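Local coordinates for conserved hypothetical protein (PDB 2HQY), which is of unknown function but binds coenzyme A and probably acts as an acyl- or aminoacyltransferase related to the C-terminal domain of phosphatidylglycerol lysyltransferases, at residues D28-N33 against F222-N227; Y120-Y125 against T286-Y291; Y125-L130 against I262-E267. One frame throughout, in Å; residues are numbered along the deposited sequence.

Interaction 1: residues D28-N33 against F222-N227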
loop_
_atom_site.group_PDB
_atom_site.type_symbol
_atom_site.label_atom_id
_atom_site.label_comp_id
_atom_site.label_asym_id
_atom_site.label_seq_id
_atom_site.Cartn_x
_atom_site.Cartn_y
_atom_site.Cartn_z
ATOM N N ASP A 28 16.263 6.804 -0.509
ATOM C CA ASP A 28 14.819 6.948 -0.754
ATOM C C ASP A 28 14.486 7.103 -2.234
ATOM O O ASP A 28 13.311 7.030 -2.606
ATOM C CB ASP A 28 14.230 8.081 0.066
ATOM C CG ASP A 28 14.247 7.761 1.564
ATOM O OD1 ASP A 28 14.092 6.560 1.918
ATOM O OD2 ASP A 28 14.412 8.676 2.373
ATOM N N LEU A 29 15.499 7.363 -3.066
ATOM C CA LEU A 29 15.279 7.494 -4.511
ATOM C C LEU A 29 15.500 6.197 -5.307
ATOM O O LEU A 29 15.342 6.179 -6.548
ATOM C CB LEU A 29 16.142 8.635 -5.088
ATOM C CG LEU A 29 15.628 10.034 -4.722
ATOM C CD1 LEU A 29 16.620 11.050 -5.238
ATOM C CD2 LEU A 29 14.258 10.300 -5.291
ATOM N N SER A 30 15.867 5.122 -4.614
ATOM C CA SER A 30 15.856 3.801 -5.251
ATOM C C SER A 30 14.434 3.451 -5.695
ATOM O O SER A 30 13.467 3.608 -4.926
ATOM C CB SER A 30 16.339 2.734 -4.293
ATOM O OG SER A 30 15.860 1.488 -4.749
ATOM N N PHE A 31 14.314 2.998 -6.927
ATOM C CA PHE A 31 13.022 2.595 -7.456
ATOM C C PHE A 31 12.386 1.494 -6.606
ATOM O O PHE A 31 11.184 1.542 -6.348
ATOM C CB PHE A 31 13.118 2.158 -8.922
ATOM C CG PHE A 31 11.792 1.781 -9.505
ATOM C CD1 PHE A 31 10.789 2.759 -9.671
ATOM C CD2 PHE A 31 11.522 0.471 -9.872
ATOM C CE1 PHE A 31 9.546 2.429 -10.206
ATOM C CE2 PHE A 31 10.254 0.118 -10.440
ATOM C CZ PHE A 31 9.274 1.089 -10.592
ATOM N N SER A 32 13.184 0.506 -6.164
ATOM C CA SER A 32 12.681 -0.544 -5.309
ATOM C C SER A 32 12.146 0.025 -3.987
ATOM O O SER A 32 11.068 -0.392 -3.521
ATOM C CB SER A 32 13.774 -1.587 -4.968
ATOM O OG SER A 32 13.180 -2.633 -4.207
ATOM N N ASN A 33 12.894 0.941 -3.382
ATOM C CA ASN A 33 12.444 1.527 -2.100
ATOM C C ASN A 33 11.146 2.324 -2.292
ATOM O O ASN A 33 10.219 2.215 -1.484
ATOM C CB ASN A 33 13.533 2.399 -1.498
ATOM C CG ASN A 33 14.573 1.595 -0.751
ATOM O OD1 ASN A 33 14.360 0.405 -0.411
ATOM N ND2 ASN A 33 15.689 2.257 -0.431
ATOM N N PHE A 222 19.824 -7.740 -0.806
ATOM C CA PHE A 222 19.511 -7.264 -2.141
ATOM C C PHE A 222 19.540 -5.738 -2.190
ATOM O O PHE A 222 19.537 -5.043 -1.129
ATOM C CB PHE A 222 18.178 -7.843 -2.669
ATOM C CG PHE A 222 16.949 -7.484 -1.871
ATOM C CD1 PHE A 222 16.416 -6.178 -1.922
ATOM C CD2 PHE A 222 16.242 -8.482 -1.195
ATOM C CE1 PHE A 222 15.218 -5.869 -1.241
ATOM C CE2 PHE A 222 15.059 -8.185 -0.503
ATOM C CZ PHE A 222 14.537 -6.880 -0.545
ATOM N N GLY A 223 19.613 -5.225 -3.414
ATOM C CA GLY A 223 19.629 -3.793 -3.649
ATOM C C GLY A 223 19.626 -3.515 -5.125
ATOM O O GLY A 223 19.474 -4.422 -5.947
ATOM N N MET A 224 19.748 -2.238 -5.462
ATOM C CA MET A 224 19.865 -1.848 -6.864
ATOM C C MET A 224 20.454 -0.456 -6.961
ATOM O O MET A 224 20.617 0.223 -5.949
ATOM C CB MET A 224 18.475 -1.921 -7.580
ATOM C CG MET A 224 17.358 -0.888 -7.110
ATOM S SD MET A 224 15.777 -1.087 -7.997
ATOM C CE MET A 224 16.235 -0.498 -9.648
ATOM N N PRO A 225 20.762 0.005 -8.182
ATOM C CA PRO A 225 21.312 1.362 -8.319
ATOM C C PRO A 225 20.354 2.449 -7.809
ATOM O O PRO A 225 19.117 2.312 -7.926
ATOM C CB PRO A 225 21.516 1.495 -9.849
ATOM C CG PRO A 225 21.728 0.066 -10.285
ATOM C CD PRO A 225 20.682 -0.674 -9.483
ATOM N N ILE A 226 20.934 3.509 -7.233
ATOM C CA ILE A 226 20.203 4.729 -6.851
ATOM C C ILE A 226 20.459 5.801 -7.914
ATOM O O ILE A 226 19.536 6.462 -8.387
ATOM C CB ILE A 226 20.639 5.252 -5.469
ATOM C CG1 ILE A 226 20.159 4.297 -4.365
ATOM C CG2 ILE A 226 20.055 6.689 -5.208
ATOM C CD1 ILE A 226 21.065 4.372 -3.073
ATOM N N ASN A 227 21.726 5.982 -8.265
ATOM C CA ASN A 227 22.048 6.814 -9.423
ATOM C C ASN A 227 23.209 6.186 -10.183
ATOM O O ASN A 227 23.625 5.058 -9.866
ATOM C CB ASN A 227 22.268 8.302 -9.047
ATOM C CG ASN A 227 23.656 8.591 -8.449
ATOM O OD1 ASN A 227 24.426 7.684 -8.131
ATOM N ND2 ASN A 227 23.998 9.874 -8.366
HETATM O O HOH W 1 16.951 5.639 -8.683
HETATM O O HOH W 2 16.538 2.929 -8.814
#

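Interaction 2: residues Y120-Y125 against T286-Y291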
loop_
_atom_site.group_PDB
_atom_site.type_symbol
_atom_site.label_atom_id
_atom_site.label_comp_id
_atom_site.label_asym_id
_atom_site.label_seq_id
_atom_site.Cartn_x
_atom_site.Cartn_y
_atom_site.Cartn_z
ATOM N N TYR A 120 17.946 9.463 10.464
ATOM C CA TYR A 120 17.612 9.260 9.054
ATOM C C TYR A 120 18.721 9.510 8.044
ATOM O O TYR A 120 18.484 9.414 6.835
ATOM C CB TYR A 120 16.357 10.065 8.703
ATOM C CG TYR A 120 15.225 9.677 9.616
ATOM C CD1 TYR A 120 14.701 8.389 9.591
ATOM C CD2 TYR A 120 14.716 10.579 10.536
ATOM C CE1 TYR A 120 13.680 8.017 10.455
ATOM C CE2 TYR A 120 13.701 10.225 11.385
ATOM C CZ TYR A 120 13.192 8.945 11.342
ATOM O OH TYR A 120 12.169 8.607 12.210
ATOM N N ALA A 121 19.920 9.796 8.525
ATOM C CA ALA A 121 21.072 9.986 7.640
ATOM C C ALA A 121 21.436 8.648 6.994
ATOM O O ALA A 121 21.282 7.611 7.634
ATOM C CB ALA A 121 22.267 10.535 8.431
ATOM N N ASP A 122 21.904 8.682 5.744
ATOM C CA ASP A 122 22.361 7.477 5.038
ATOM C C ASP A 122 23.858 7.305 5.223
ATOM O O ASP A 122 24.631 8.276 5.184
ATOM C CB ASP A 122 22.121 7.555 3.533
ATOM C CG ASP A 122 20.677 7.368 3.133
ATOM O OD1 ASP A 122 19.831 6.922 3.946
ATOM O OD2 ASP A 122 20.400 7.658 1.956
ATOM N N TYR A 123 24.262 6.056 5.392
ATOM C CA TYR A 123 25.666 5.695 5.439
ATOM C C TYR A 123 26.135 5.356 4.017
ATOM O O TYR A 123 25.588 4.446 3.373
ATOM C CB TYR A 123 25.835 4.474 6.343
ATOM C CG TYR A 123 25.756 4.805 7.806
ATOM C CD1 TYR A 123 26.919 4.910 8.572
ATOM C CD2 TYR A 123 24.514 5.040 8.417
ATOM C CE1 TYR A 123 26.863 5.226 9.923
ATOM C CE2 TYR A 123 24.430 5.353 9.761
ATOM C CZ TYR A 123 25.615 5.448 10.511
ATOM O OH TYR A 123 25.546 5.777 11.836
ATOM N N ILE A 124 27.145 6.083 3.550
ATOM C CA ILE A 124 27.714 5.907 2.208
ATOM C C ILE A 124 29.188 5.451 2.311
ATOM O O ILE A 124 29.979 6.011 3.072
ATOM C CB ILE A 124 27.531 7.201 1.355
ATOM C CG1 ILE A 124 26.013 7.477 1.215
ATOM C CG2 ILE A 124 28.263 7.085 -0.013
ATOM C CD1 ILE A 124 25.600 8.358 0.063
ATOM N N TYR A 125 29.504 4.392 1.582
ATOM C CA TYR A 125 30.813 3.741 1.606
ATOM C C TYR A 125 31.377 3.668 0.190
ATOM O O TYR A 125 30.624 3.748 -0.783
ATOM C CB TYR A 125 30.633 2.309 2.115
ATOM C CG TYR A 125 29.964 2.199 3.468
ATOM C CD1 TYR A 125 30.716 2.188 4.653
ATOM C CD2 TYR A 125 28.577 2.090 3.558
ATOM C CE1 TYR A 125 30.085 2.077 5.896
ATOM C CE2 TYR A 125 27.938 1.994 4.770
ATOM C CZ TYR A 125 28.680 1.973 5.922
ATOM O OH TYR A 125 27.990 1.843 7.086
ATOM N N THR A 286 30.926 9.041 3.835
ATOM C CA THR A 286 29.962 10.126 3.966
ATOM C C THR A 286 28.809 9.664 4.828
ATOM O O THR A 286 28.331 8.535 4.682
ATOM C CB THR A 286 29.373 10.520 2.593
ATOM O OG1 THR A 286 30.403 11.080 1.783
ATOM C CG2 THR A 286 28.242 11.553 2.739
ATOM N N ILE A 287 28.380 10.530 5.740
ATOM C CA ILE A 287 27.102 10.330 6.403
ATOM C C ILE A 287 26.178 11.403 5.832
ATOM O O ILE A 287 26.373 12.610 6.064
ATOM C CB ILE A 287 27.251 10.362 7.934
ATOM C CG1 ILE A 287 28.047 9.121 8.377
ATOM C CG2 ILE A 287 25.874 10.377 8.604
ATOM C CD1 ILE A 287 28.549 9.225 9.760
ATOM N N LEU A 288 25.237 10.954 5.009
ATOM C CA LEU A 288 24.437 11.842 4.185
ATOM C C LEU A 288 23.233 12.315 4.991
ATOM O O LEU A 288 22.267 11.595 5.135
ATOM C CB LEU A 288 23.995 11.106 2.908
ATOM C CG LEU A 288 23.243 11.913 1.840
ATOM C CD1 LEU A 288 24.130 12.973 1.154
ATOM C CD2 LEU A 288 22.619 10.958 0.818
ATOM N N GLU A 289 23.305 13.521 5.541
ATOM C CA GLU A 289 22.189 14.070 6.318
ATOM C C GLU A 289 21.009 14.416 5.431
ATOM O O GLU A 289 21.181 14.745 4.258
ATOM C CB GLU A 289 22.650 15.318 7.089
ATOM C CG GLU A 289 23.965 15.098 7.773
ATOM C CD GLU A 289 24.659 16.399 8.133
ATOM O OE1 GLU A 289 24.656 17.359 7.310
ATOM O OE2 GLU A 289 25.205 16.451 9.250
ATOM N N LYS A 290 19.806 14.333 5.988
ATOM C CA LYS A 290 18.605 14.619 5.225
ATOM C C LYS A 290 17.784 15.625 5.988
ATOM O O LYS A 290 17.428 15.392 7.156
ATOM C CB LYS A 290 17.788 13.364 5.001
ATOM C CG LYS A 290 18.555 12.264 4.294
ATOM C CD LYS A 290 17.683 11.039 4.104
ATOM C CE LYS A 290 18.518 9.912 3.560
ATOM N NZ LYS A 290 17.732 8.632 3.538
ATOM N N TYR A 291 17.524 16.754 5.346
ATOM C CA TYR A 291 16.743 17.802 5.994
ATOM C C TYR A 291 15.280 17.735 5.648
ATOM O O TYR A 291 14.893 17.277 4.574
ATOM C CB TYR A 291 17.300 19.203 5.681
ATOM C CG TYR A 291 18.652 19.425 6.288
ATOM C CD1 TYR A 291 18.790 20.107 7.499
ATOM C CD2 TYR A 291 19.796 18.937 5.665
ATOM C CE1 TYR A 291 20.039 20.292 8.066
ATOM C CE2 TYR A 291 21.036 19.107 6.219
ATOM C CZ TYR A 291 21.155 19.779 7.419
ATOM O OH TYR A 291 22.398 19.949 7.951
#

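Interaction 3: residues Y125-L130 against I262-E267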
loop_
_atom_site.group_PDB
_atom_site.type_symbol
_atom_site.label_atom_id
_atom_site.label_comp_id
_atom_site.label_asym_id
_atom_site.label_seq_id
_atom_site.Cartn_x
_atom_site.Cartn_y
_atom_site.Cartn_z
ATOM N N TYR A 125 29.504 4.392 1.582
ATOM C CA TYR A 125 30.813 3.741 1.606
ATOM C C TYR A 125 31.377 3.668 0.190
ATOM O O TYR A 125 30.624 3.748 -0.783
ATOM C CB TYR A 125 30.633 2.309 2.115
ATOM C CG TYR A 125 29.964 2.199 3.468
ATOM C CD1 TYR A 125 30.716 2.188 4.653
ATOM C CD2 TYR A 125 28.577 2.090 3.558
ATOM C CE1 TYR A 125 30.085 2.077 5.896
ATOM C CE2 TYR A 125 27.938 1.994 4.770
ATOM C CZ TYR A 125 28.680 1.973 5.922
ATOM O OH TYR A 125 27.990 1.843 7.086
ATOM N N LEU A 126 32.693 3.530 0.073
ATOM C CA LEU A 126 33.320 3.228 -1.218
ATOM C C LEU A 126 33.108 1.755 -1.510
ATOM O O LEU A 126 33.390 0.907 -0.665
ATOM C CB LEU A 126 34.819 3.497 -1.183
ATOM C CG LEU A 126 35.242 4.969 -1.016
ATOM C CD1 LEU A 126 36.753 5.132 -0.809
ATOM C CD2 LEU A 126 34.735 5.810 -2.201
ATOM N N ARG A 127 32.628 1.442 -2.707
ATOM C CA ARG A 127 32.536 0.038 -3.137
ATOM C C ARG A 127 33.900 -0.644 -3.044
ATOM O O ARG A 127 33.990 -1.798 -2.637
ATOM C CB ARG A 127 31.985 -0.051 -4.563
ATOM C CG ARG A 127 31.611 -1.471 -5.027
ATOM C CD ARG A 127 31.825 -1.644 -6.534
ATOM N NE ARG A 127 33.205 -2.020 -6.750
ATOM C CZ ARG A 127 33.643 -3.272 -6.871
ATOM N NH1 ARG A 127 32.808 -4.310 -6.852
ATOM N NH2 ARG A 127 34.929 -3.474 -7.044
ATOM N N SER A 128 34.951 0.078 -3.428
ATOM C CA SER A 128 36.326 -0.395 -3.301
ATOM C C SER A 128 36.710 -0.841 -1.873
ATOM O O SER A 128 37.372 -1.879 -1.723
ATOM C CB SER A 128 37.331 0.612 -3.903
ATOM O OG SER A 128 37.295 1.873 -3.265
ATOM N N ASP A 129 36.259 -0.119 -0.843
ATOM C CA ASP A 129 36.513 -0.515 0.545
ATOM C C ASP A 129 35.772 -1.803 0.916
ATOM O O ASP A 129 36.362 -2.751 1.431
ATOM C CB ASP A 129 36.084 0.592 1.504
ATOM C CG ASP A 129 37.050 1.776 1.525
ATOM O OD1 ASP A 129 38.239 1.620 1.145
ATOM O OD2 ASP A 129 36.600 2.871 1.933
ATOM N N LEU A 130 34.471 -1.827 0.647
ATOM C CA LEU A 130 33.631 -2.962 1.049
ATOM C C LEU A 130 33.956 -4.233 0.256
ATOM O O LEU A 130 33.809 -5.341 0.788
ATOM C CB LEU A 130 32.146 -2.588 0.960
ATOM C CG LEU A 130 31.701 -1.425 1.873
ATOM C CD1 LEU A 130 30.161 -1.242 1.828
ATOM C CD2 LEU A 130 32.167 -1.614 3.317
ATOM N N ILE A 262 30.671 3.578 -7.707
ATOM C CA ILE A 262 31.760 3.979 -6.822
ATOM C C ILE A 262 31.338 3.942 -5.359
ATOM O O ILE A 262 32.152 3.620 -4.486
ATOM C CB ILE A 262 32.264 5.419 -7.223
ATOM C CG1 ILE A 262 33.109 5.332 -8.497
ATOM C CG2 ILE A 262 33.153 6.038 -6.172
ATOM C CD1 ILE A 262 32.341 5.405 -9.758
ATOM N N TYR A 263 30.064 4.271 -5.106
ATOM C CA TYR A 263 29.540 4.409 -3.754
ATOM C C TYR A 263 28.517 3.333 -3.462
ATOM O O TYR A 263 27.763 2.927 -4.347
ATOM C CB TYR A 263 28.881 5.772 -3.564
ATOM C CG TYR A 263 29.842 6.887 -3.833
ATOM C CD1 TYR A 263 30.869 7.149 -2.943
ATOM C CD2 TYR A 263 29.747 7.643 -4.992
ATOM C CE1 TYR A 263 31.798 8.165 -3.196
ATOM C CE2 TYR A 263 30.665 8.667 -5.255
ATOM C CZ TYR A 263 31.677 8.914 -4.343
ATOM O OH TYR A 263 32.585 9.922 -4.574
ATOM N N ILE A 264 28.496 2.888 -2.211
ATOM C CA ILE A 264 27.462 1.936 -1.775
ATOM C C ILE A 264 26.705 2.620 -0.637
ATOM O O ILE A 264 27.307 3.042 0.346
ATOM C CB ILE A 264 28.035 0.586 -1.281
ATOM C CG1 ILE A 264 28.781 -0.165 -2.392
ATOM C CG2 ILE A 264 26.861 -0.287 -0.744
ATOM C CD1 ILE A 264 29.467 -1.462 -1.893
ATOM N N ASN A 265 25.394 2.779 -0.798
ATOM C CA ASN A 265 24.557 3.379 0.233
ATOM C C ASN A 265 23.855 2.238 1.008
ATOM O O ASN A 265 23.013 1.502 0.446
ATOM C CB ASN A 265 23.535 4.330 -0.425
ATOM C CG ASN A 265 22.650 5.067 0.591
ATOM O OD1 ASN A 265 22.346 4.551 1.672
ATOM N ND2 ASN A 265 22.216 6.279 0.226
ATOM N N ARG A 266 24.212 2.076 2.279
ATOM C CA ARG A 266 23.607 1.020 3.134
ATOM C C ARG A 266 22.558 1.570 4.106
ATOM O O ARG A 266 22.243 0.943 5.122
ATOM C CB ARG A 266 24.699 0.212 3.864
ATOM C CG ARG A 266 25.636 -0.506 2.881
ATOM C CD ARG A 266 26.796 -1.252 3.541
ATOM N NE ARG A 266 26.311 -2.196 4.542
ATOM C CZ ARG A 266 25.879 -3.428 4.311
ATOM N NH1 ARG A 266 25.879 -3.954 3.088
ATOM N NH2 ARG A 266 25.447 -4.134 5.347
ATOM N N GLU A 267 22.021 2.746 3.791
ATOM C CA GLU A 267 20.819 3.285 4.451
ATOM C C GLU A 267 21.063 3.749 5.895
ATOM O O GLU A 267 22.190 4.098 6.260
ATOM C CB GLU A 267 19.592 2.336 4.272
ATOM C CG GLU A 267 19.532 1.810 2.818
ATOM C CD GLU A 267 18.160 1.303 2.358
ATOM O OE1 GLU A 267 17.335 0.885 3.194
ATOM O OE2 GLU A 267 17.906 1.347 1.127
HETATM O O HOH W 3 26.988 -0.775 6.903
HETATM O O HOH W 4 34.596 2.608 -5.013
#

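Interaction 1: residues D28-N33 against F222-N227
The N-terminal turn of helix 31-36 rests on the last residues of strand 216-227, where Ser30, the N-cap residue, and Ser32 of the first turn meet the side chain of Met224. Met224 CG takes the position between the backbone N and the carbonyl carbon (chi1 67°), and with CB-CG-SD extended (chi2 -179°) this brings the sulfur to the helix start: SD lies 3.6 Å from Ser32 N and 3.7 Å from Ser32 CB. The bend at chi3 then turns CE toward Phe31 CB. Nearer the backbone, Met224 CG is 3.7 Å from Ser30 OG. That hydroxyl also accepts a weak but nearly straight capping bond from Asn33 N (169°), and His234 gives it a further weak partner. Beside it, Ile226 CG1 packs on Ser30 CB at 4.1 Å, and its CG2 branch approaches Leu29 CB more loosely.

Two waters join the backbones. One donates to both Leu29 O and Ile226 O, each at 2.7 Å; the other accepts from Phe31 N and donates to Pro225 O, so a helix-start N-H is satisfied through solvent. Ile226 and Asn227 form a classic beta bulge opposite Thr230 as the strand turns a corner. Around the contact, helix 12-19 packs on Phe31, while Ser32 touches Ala197 of helix 185-199 and His234 of strand 230-238.

Interaction 2: residues Y120-Y125 against T286-Y291
Backbone hydrogen bonds pair Asp122 with Leu288 and Ile124 with Thr286, joining strand 122-126 to the start of strand 286-295. Leu288 N donates to Asp122 O at 2.8 Å, and Asp122 N returns the bond to Leu288 O. Ile124 N reaches Thr286 O at 2.9 Å, whereas the bond from Thr286 N to Ile124 O is longer, 3.3 Å. The result is an antiparallel pair, its short axes running at 151°, in which Tyr123 and Ile287 form the intervening non-hydrogen-bonded pair. CA-H...O contacts from Ala121 CA to Leu288 O and from Ile287 CA to Asp122 O supplement the bonds.

The salt bridge between the two segments is made by Lys290, whose chain is extended beyond CG and runs past Tyr120 O, with CD 3.3 Å from that oxygen. Its NZ meets Asp122 OD1 at 2.7 Å from above the carboxylate plane, 45° out of it. Glu268 is a second carboxylate partner of NZ, and the other Asp122 oxygen accepts from Asn265 ND2 and Cys27 N; these donors would be expected to stabilise the buried carboxylate as an anion.

Apolar contacts occupy both faces of the pair. With Asp122 and Thr286, Ile124 and Leu288 share one face, where Ile124 CD1 touches Leu288 CD2 at 4.0 Å. On the other, Ile287 divides its branches: CG2 lies 3.6 Å from Ala121 CB, while CD1 approaches the Tyr123 ring obliquely. Helix 273-281 packs there through Leu280, which touches both Tyr123 and Ile287, and Tyr123 OH bonds to Asp269.

Interaction 3: residues Y125-L130 against I262-E267
Two tyrosine rings flank two antiparallel bridges, Tyr125-Ile264 and Leu126-Tyr263, at the end of strand 122-126, which runs straight into helix 127-132. The Tyr263 ring has Ile262 CG2 over the centre of one face and Tyr125 O near its plane at the edge; Leu126 CD2 comes in obliquely, 3.9 Å from Tyr263 CE1. At the edge of the Tyr125 ring lies Ile264 O, while the aliphatic part of Arg266 crosses the side chain at about a right angle, Arg266 CD 3.7 Å from Tyr125 CE2. The bend of Arg266 at chi3 (55°) turns its guanidinium toward Glu236, its salt-bridge partner, and an in-plane water accepts from Arg266 NE and donates to Tyr125 OH, itself hydrogen-bonded to Lys279 O. Replacing Tyr125 by alanine would probably leave the Arg266 methylenes without their ring, and the water and Lys279 O without the hydroxyl.

Paired bonds link Tyr125 and Ile264, the shorter from Ile264 N to Tyr125 O at 2.7 Å. Ile264 CD1 fits under the helix, 3.6 Å from Arg127 CA and 3.8 Å from Leu130 CD1. Ile262 O accepts from Arg127 N at 2.9 Å and from a water that accepts from Ser128 N.

Strand 122-126 is common to interactions 2 and 3, which share Tyr125 and have centres about 12 Å apart: strand 286-295 lies along one edge of it and strand 263-265 along the other. Asp122 OD2 to Asn265 ND2 (2.9 Å) and Arg266 N to Tyr123 O (3.0 Å) tie the two together. Interaction 1 is joined to interaction 3 by Asn33 ND2 to Glu267 OE2 (2.9 Å) and by packing of Ile226 on Asn265, and to interaction 2 by the long, weak Asp28-Lys290 ion pair. The side chain of Arg266 is about 9 Å from the bound coenzyme A and about 6 Å from that of the CoA-binding residue Tyr246, placing interaction 3 beside the coenzyme A pocket.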